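Local coordinates for DNA polymerase sliding clamp 3 (Sulfolobus tokodaii, PDB 3AIZ), which forms part of a ring-shaped sliding platform that encircles DNA and tethers DNA polymerase and other processing proteins to it during replication, at residues E24-T30 and K63-V69; N94-V99 and F109-S113. All coordinates share one frame; numbering follows the deposited sequence.

Contact 1: E24-T30 and K63-V69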
loop_
_atom_site.group_PDB
_atom_site.type_symbol
_atom_site.label_atom_id
_atom_site.label_comp_id
_atom_site.label_asym_id
_atom_site.label_seq_id
_atom_site.Cartn_x
_atom_site.Cartn_y
_atom_site.Cartn_z
ATOM N N GLU C 24 4.275 3.180 38.891
ATOM C CA GLU C 24 3.274 3.426 39.921
ATOM C C GLU C 24 3.049 4.921 40.092
ATOM O O GLU C 24 4.002 5.697 40.138
ATOM C CB GLU C 24 3.707 2.799 41.249
ATOM C CG GLU C 24 2.852 3.195 42.451
ATOM C CD GLU C 24 3.307 4.491 43.108
ATOM O OE1 GLU C 24 4.533 4.730 43.180
ATOM O OE2 GLU C 24 2.438 5.269 43.561
ATOM N N ILE C 25 1.787 5.327 40.179
ATOM C CA ILE C 25 1.473 6.723 40.451
ATOM C C ILE C 25 0.697 6.851 41.751
ATOM O O ILE C 25 0.058 5.902 42.202
ATOM C CB ILE C 25 0.667 7.377 39.312
ATOM C CG1 ILE C 25 -0.777 6.881 39.317
ATOM C CG2 ILE C 25 1.328 7.114 37.969
ATOM C CD1 ILE C 25 -1.669 7.628 38.357
ATOM N N THR C 26 0.764 8.031 42.354
ATOM C CA THR C 26 0.069 8.289 43.603
ATOM C C THR C 26 -0.983 9.372 43.415
ATOM O O THR C 26 -0.670 10.562 43.431
ATOM C CB THR C 26 1.047 8.728 44.704
ATOM O OG1 THR C 26 2.038 7.712 44.899
ATOM C CG2 THR C 26 0.307 8.968 46.010
ATOM N N LEU C 27 -2.230 8.953 43.226
ATOM C CA LEU C 27 -3.339 9.890 43.130
ATOM C C LEU C 27 -3.541 10.576 44.475
ATOM O O LEU C 27 -3.976 9.951 45.441
ATOM C CB LEU C 27 -4.617 9.169 42.707
ATOM C CG LEU C 27 -4.556 8.432 41.368
ATOM C CD1 LEU C 27 -5.820 7.619 41.146
ATOM C CD2 LEU C 27 -4.335 9.411 40.226
ATOM N N ASP C 28 -3.214 11.862 44.533
ATOM C CA ASP C 28 -3.309 12.625 45.771
ATOM C C ASP C 28 -4.484 13.596 45.725
ATOM O O ASP C 28 -4.356 14.718 45.237
ATOM C CB ASP C 28 -2.004 13.383 46.025
ATOM C CG ASP C 28 -2.034 14.186 47.311
ATOM O OD1 ASP C 28 -3.008 14.050 48.080
ATOM O OD2 ASP C 28 -1.078 14.953 47.551
ATOM N N PHE C 29 -5.629 13.156 46.238
ATOM C CA PHE C 29 -6.831 13.984 46.251
ATOM C C PHE C 29 -6.821 14.970 47.414
ATOM O O PHE C 29 -6.811 14.574 48.578
ATOM C CB PHE C 29 -8.084 13.108 46.311
ATOM C CG PHE C 29 -8.255 12.214 45.118
ATOM C CD1 PHE C 29 -7.702 10.946 45.102
ATOM C CD2 PHE C 29 -8.966 12.644 44.011
ATOM C CE1 PHE C 29 -7.856 10.121 44.006
ATOM C CE2 PHE C 29 -9.124 11.825 42.910
ATOM C CZ PHE C 29 -8.567 10.562 42.907
ATOM N N THR C 30 -6.822 16.259 47.090
ATOM C CA THR C 30 -6.837 17.304 48.105
ATOM C C THR C 30 -8.052 18.207 47.929
ATOM O O THR C 30 -8.794 18.082 46.954
ATOM C CB THR C 30 -5.562 18.164 48.053
ATOM O OG1 THR C 30 -5.517 18.887 46.816
ATOM C CG2 THR C 30 -4.323 17.289 48.172
ATOM N N LYS C 63 -11.218 15.307 53.299
ATOM C CA LYS C 63 -9.837 15.495 53.723
ATOM C C LYS C 63 -8.887 14.859 52.714
ATOM O O LYS C 63 -9.281 13.971 51.959
ATOM C CB LYS C 63 -9.611 14.904 55.116
ATOM C CG LYS C 63 -8.259 15.253 55.724
ATOM C CD LYS C 63 -8.126 14.719 57.140
ATOM C CE LYS C 63 -6.797 15.127 57.758
ATOM N NZ LYS C 63 -6.649 14.622 59.151
ATOM N N GLU C 64 -7.639 15.318 52.701
ATOM C CA GLU C 64 -6.646 14.797 51.767
ATOM C C GLU C 64 -6.563 13.277 51.839
ATOM O O GLU C 64 -6.569 12.696 52.924
ATOM C CB GLU C 64 -5.270 15.414 52.032
ATOM C CG GLU C 64 -4.188 14.940 51.071
ATOM C CD GLU C 64 -2.908 15.748 51.180
ATOM O OE1 GLU C 64 -2.809 16.593 52.096
ATOM O OE2 GLU C 64 -1.999 15.540 50.347
ATOM N N GLU C 65 -6.492 12.638 50.678
ATOM C CA GLU C 65 -6.412 11.185 50.616
ATOM C C GLU C 65 -5.486 10.722 49.496
ATOM O O GLU C 65 -5.784 10.901 48.315
ATOM C CB GLU C 65 -7.805 10.581 50.439
ATOM C CG GLU C 65 -7.830 9.064 50.497
ATOM C CD GLU C 65 -9.237 8.508 50.448
ATOM O OE1 GLU C 65 -10.193 9.313 50.398
ATOM O OE2 GLU C 65 -9.388 7.268 50.461
ATOM N N LYS C 66 -4.357 10.134 49.878
ATOM C CA LYS C 66 -3.406 9.600 48.914
ATOM C C LYS C 66 -3.690 8.128 48.659
ATOM O O LYS C 66 -3.853 7.345 49.593
ATOM C CB LYS C 66 -1.971 9.759 49.420
ATOM C CG LYS C 66 -1.503 11.194 49.581
ATOM C CD LYS C 66 -0.058 11.237 50.058
ATOM C CE LYS C 66 0.417 12.661 50.288
ATOM N NZ LYS C 66 1.831 12.699 50.759
ATOM N N VAL C 67 -3.747 7.755 47.386
ATOM C CA VAL C 67 -3.934 6.361 47.012
ATOM C C VAL C 67 -3.084 6.007 45.799
ATOM O O VAL C 67 -3.345 6.464 44.688
ATOM C CB VAL C 67 -5.418 6.035 46.736
ATOM C CG1 VAL C 67 -6.062 7.130 45.902
ATOM C CG2 VAL C 67 -5.547 4.681 46.054
ATOM N N GLY C 68 -2.055 5.198 46.022
ATOM C CA GLY C 68 -1.194 4.755 44.943
ATOM C C GLY C 68 -1.785 3.556 44.228
ATOM O O GLY C 68 -2.549 2.793 44.815
ATOM N N VAL C 69 -1.428 3.389 42.961
ATOM C CA VAL C 69 -1.938 2.275 42.172
ATOM C C VAL C 69 -1.042 1.992 40.971
ATOM O O VAL C 69 -0.539 2.915 40.333
ATOM C CB VAL C 69 -3.376 2.546 41.684
ATOM C CG1 VAL C 69 -3.421 3.801 40.823
ATOM C CG2 VAL C 69 -3.916 1.347 40.921
#
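Leu27 and Val67 face each other at the middle of an antiparallel strand pair, and their side chains belong to its packed face. Val67 N donates to Leu27 O at 2.9 Å; the return bond from Leu27 N to Val67 O is bent and weak. Either side of this pair the ladder goes on, with Phe29 against Glu65 and Ile25 against Val69, both hydrogen-bonded pairs. Val69 N reaches Ile25 O at 3.0 Å, while the return bond from Ile25 N to Val69 O is weak.

On the packed face, where Leu27, Phe29 and Val67 are buried, Val67 CG1 touches both of the others. With chi1 at 44°, it sits between the backbone N and the carbonyl carbon, from where it reaches Leu27 CB at 4.1 Å and the edge of the Phe29 ring, CE1, at 4.0 Å. Glu65 starts on this face too, but its carboxylate is taken up by Thr91 OG1 and Met1 N.

The other side is polar and looser: Glu64 and Lys66 are exposed, and Thr26 CG2 comes only to 4.2 Å from Lys66 CB. Thr26 OG1 donates to the syn lone pair of Glu24 OE2 at 2.8 Å, beside Gly68. Further along, the carboxylates of Asp28 and Glu64 lie close and nearly coplanar, 9° apart, with no hydrogen bond between them. The extended chain of Lys66 passes Asp28 with its CG, yet its NZ stays 4.9 Å from Asp28 OD2, so any attraction there is at a distance.

This is the edge pair, within the chain, of the antiparallel sheet in the N-terminal half of the PCNA fold, strand 65-70 being outermost. Across strand 24-29, Asp28 bonds through its backbone to Lys35 of strand 33-39, while Phe15 of helix 8-18 meets Ile25 and Leu27 on the packed face.

Contact 2: N94-V99 and F109-S113; sequences NQNIKV and FTFPS
This is the open end of a beta hairpin, strands 97-102 and 106-111, at the rim of the N-terminal PCNA domain, where the sheet continues into a PCNA2 subunit: Phe109 and Thr110 pair with an antiparallel strand of that chain, and the ring of Phe109 meets Tyr177 of it. Within the hairpin, Val99 and Phe109 form a hydrogen-bonded pair. Val99 N gives to Phe109 O at 2.9 Å, and Phe109 N gives back to Val99 O at 2.8 Å. The ladder slackens toward the open end: Phe111 N still holds Ile97 O at 3.2 Å, but the bond from Ile97 N to Phe111 O is weak.

Lys98 and Thr110, a non-hydrogen-bonded pair, run side by side on one face, Lys98 CG lying 3.5 Å from Thr110 OG1. The opposite face is apolar and backed by helix 71-78, whose Val77 touches both phenylalanines. There Phe111, its CG turned anti to the carbonyl carbon (chi1 -52°), has one edge of its ring turned toward Ile97 and Val99. Ile97 CG2 packs 3.6 Å from Phe111 CB, and Val99 CG2 meets the ring edge in plane, 3.5 Å from Phe111 CE1.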
loop_
_atom_site.group_PDB
_atom_site.type_symbol
_atom_site.label_atom_id
_atom_site.label_comp_id
_atom_site.label_asym_id
_atom_site.label_seq_id
_atom_site.Cartn_x
_atom_site.Cartn_y
_atom_site.Cartn_z
ATOM N N ASN C 94 -11.464 0.331 52.273
ATOM C CA ASN C 94 -10.272 -0.508 52.312
ATOM C C ASN C 94 -9.117 0.156 51.572
ATOM O O ASN C 94 -8.135 -0.498 51.212
ATOM C CB ASN C 94 -10.557 -1.889 51.716
ATOM C CG ASN C 94 -11.322 -2.787 52.669
ATOM O OD1 ASN C 94 -11.527 -2.446 53.834
ATOM N ND2 ASN C 94 -11.742 -3.949 52.179
ATOM N N GLN C 95 -9.253 1.459 51.344
ATOM C CA GLN C 95 -8.230 2.255 50.673
ATOM C C GLN C 95 -8.122 1.923 49.186
ATOM O O GLN C 95 -7.521 2.672 48.417
ATOM C CB GLN C 95 -6.874 2.093 51.369
ATOM C CG GLN C 95 -6.848 2.618 52.798
ATOM C CD GLN C 95 -5.534 2.336 53.503
ATOM O OE1 GLN C 95 -4.810 1.407 53.146
ATOM N NE2 GLN C 95 -5.222 3.140 54.516
ATOM N N ASN C 96 -8.716 0.803 48.785
ATOM C CA ASN C 96 -8.704 0.386 47.388
ATOM C C ASN C 96 -9.429 1.376 46.483
ATOM O O ASN C 96 -10.515 1.852 46.809
ATOM C CB ASN C 96 -9.316 -1.008 47.242
ATOM C CG ASN C 96 -8.505 -2.077 47.948
ATOM O OD1 ASN C 96 -9.008 -3.164 48.238
ATOM N ND2 ASN C 96 -7.243 -1.771 48.231
ATOM N N ILE C 97 -8.819 1.681 45.343
ATOM C CA ILE C 97 -9.397 2.621 44.391
ATOM C C ILE C 97 -10.495 1.959 43.555
ATOM O O ILE C 97 -10.363 0.806 43.138
ATOM C CB ILE C 97 -8.311 3.213 43.464
ATOM C CG1 ILE C 97 -8.885 4.335 42.598
ATOM C CG2 ILE C 97 -7.682 2.126 42.605
ATOM C CD1 ILE C 97 -9.261 5.576 43.377
ATOM N N LYS C 98 -11.582 2.689 43.324
ATOM C CA LYS C 98 -12.695 2.190 42.522
ATOM C C LYS C 98 -12.888 3.015 41.256
ATOM O O LYS C 98 -13.073 4.230 41.317
ATOM C CB LYS C 98 -13.994 2.193 43.330
ATOM C CG LYS C 98 -14.212 0.959 44.184
ATOM C CD LYS C 98 -15.607 0.958 44.792
ATOM C CE LYS C 98 -15.874 -0.319 45.573
ATOM N NZ LYS C 98 -17.199 -0.291 46.254
ATOM N N VAL C 99 -12.849 2.348 40.107
ATOM C CA VAL C 99 -13.099 3.007 38.833
ATOM C C VAL C 99 -14.422 2.513 38.260
ATOM O O VAL C 99 -14.580 1.326 37.976
ATOM C CB VAL C 99 -11.973 2.730 37.822
ATOM C CG1 VAL C 99 -12.131 3.614 36.597
ATOM C CG2 VAL C 99 -10.618 2.955 38.467
ATOM N N PHE C 109 -14.308 -1.473 38.149
ATOM C CA PHE C 109 -13.047 -2.156 38.401
ATOM C C PHE C 109 -12.470 -1.694 39.735
ATOM O O PHE C 109 -12.668 -0.551 40.146
ATOM C CB PHE C 109 -12.045 -1.868 37.282
ATOM C CG PHE C 109 -12.445 -2.417 35.944
ATOM C CD1 PHE C 109 -13.320 -1.721 35.128
ATOM C CD2 PHE C 109 -11.931 -3.621 35.493
ATOM C CE1 PHE C 109 -13.684 -2.221 33.895
ATOM C CE2 PHE C 109 -12.291 -4.125 34.260
ATOM C CZ PHE C 109 -13.168 -3.425 33.460
ATOM N N THR C 110 -11.753 -2.585 40.411
ATOM C CA THR C 110 -11.121 -2.245 41.678
ATOM C C THR C 110 -9.660 -2.674 41.693
ATOM O O THR C 110 -9.320 -3.770 41.254
ATOM C CB THR C 110 -11.857 -2.883 42.869
ATOM O OG1 THR C 110 -13.063 -2.154 43.128
ATOM C CG2 THR C 110 -10.984 -2.850 44.113
ATOM N N PHE C 111 -8.799 -1.798 42.196
ATOM C CA PHE C 111 -7.374 -2.087 42.262
ATOM C C PHE C 111 -6.892 -2.061 43.704
ATOM O O PHE C 111 -7.317 -1.216 44.491
ATOM C CB PHE C 111 -6.589 -1.078 41.422
ATOM C CG PHE C 111 -7.089 -0.947 40.013
ATOM C CD1 PHE C 111 -7.997 0.043 39.677
ATOM C CD2 PHE C 111 -6.660 -1.820 39.028
ATOM C CE1 PHE C 111 -8.464 0.164 38.380
ATOM C CE2 PHE C 111 -7.123 -1.705 37.729
ATOM C CZ PHE C 111 -8.026 -0.711 37.405
ATOM N N PRO C 112 -6.002 -2.998 44.059
ATOM C CA PRO C 112 -5.439 -3.037 45.410
ATOM C C PRO C 112 -4.510 -1.852 45.630
ATOM O O PRO C 112 -3.847 -1.413 44.689
ATOM C CB PRO C 112 -4.634 -4.337 45.407
ATOM C CG PRO C 112 -4.252 -4.528 43.980
ATOM C CD PRO C 112 -5.441 -4.052 43.197
ATOM N N SER C 113 -4.470 -1.334 46.852
ATOM C CA SER C 113 -3.567 -0.239 47.174
ATOM C C SER C 113 -2.145 -0.755 47.351
ATOM O O SER C 113 -1.932 -1.885 47.795
ATOM C CB SER C 113 -4.027 0.492 48.435
ATOM O OG SER C 113 -5.273 1.129 48.221
#

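Overall arrangement
Both contacts are antiparallel strand pairs of the N-terminal domain, but in different sheets, and they meet through their apolar faces: Val69 CG2 packs on Phe111 CB at 3.6 Å, and Val67 touches Ile97. Their centres are 11 Å apart. Contact 1 lies nearer the middle of the chain, about 17 Å from centre to centre, against 23 Å for contact 2. Each sets a buried apolar side (Leu27, Phe29, Val67; Ile97, Val99, Phe111) against exposed residues (Lys63, Glu64, Lys66; Asn94, Gln95). Contact 1 carries charged side chains on the face of Asp28 and Lys66, the more solvent-exposed one, and touches no other protein chain; contact 2 is richer in aromatic rings and takes part in the PCNA2 interface.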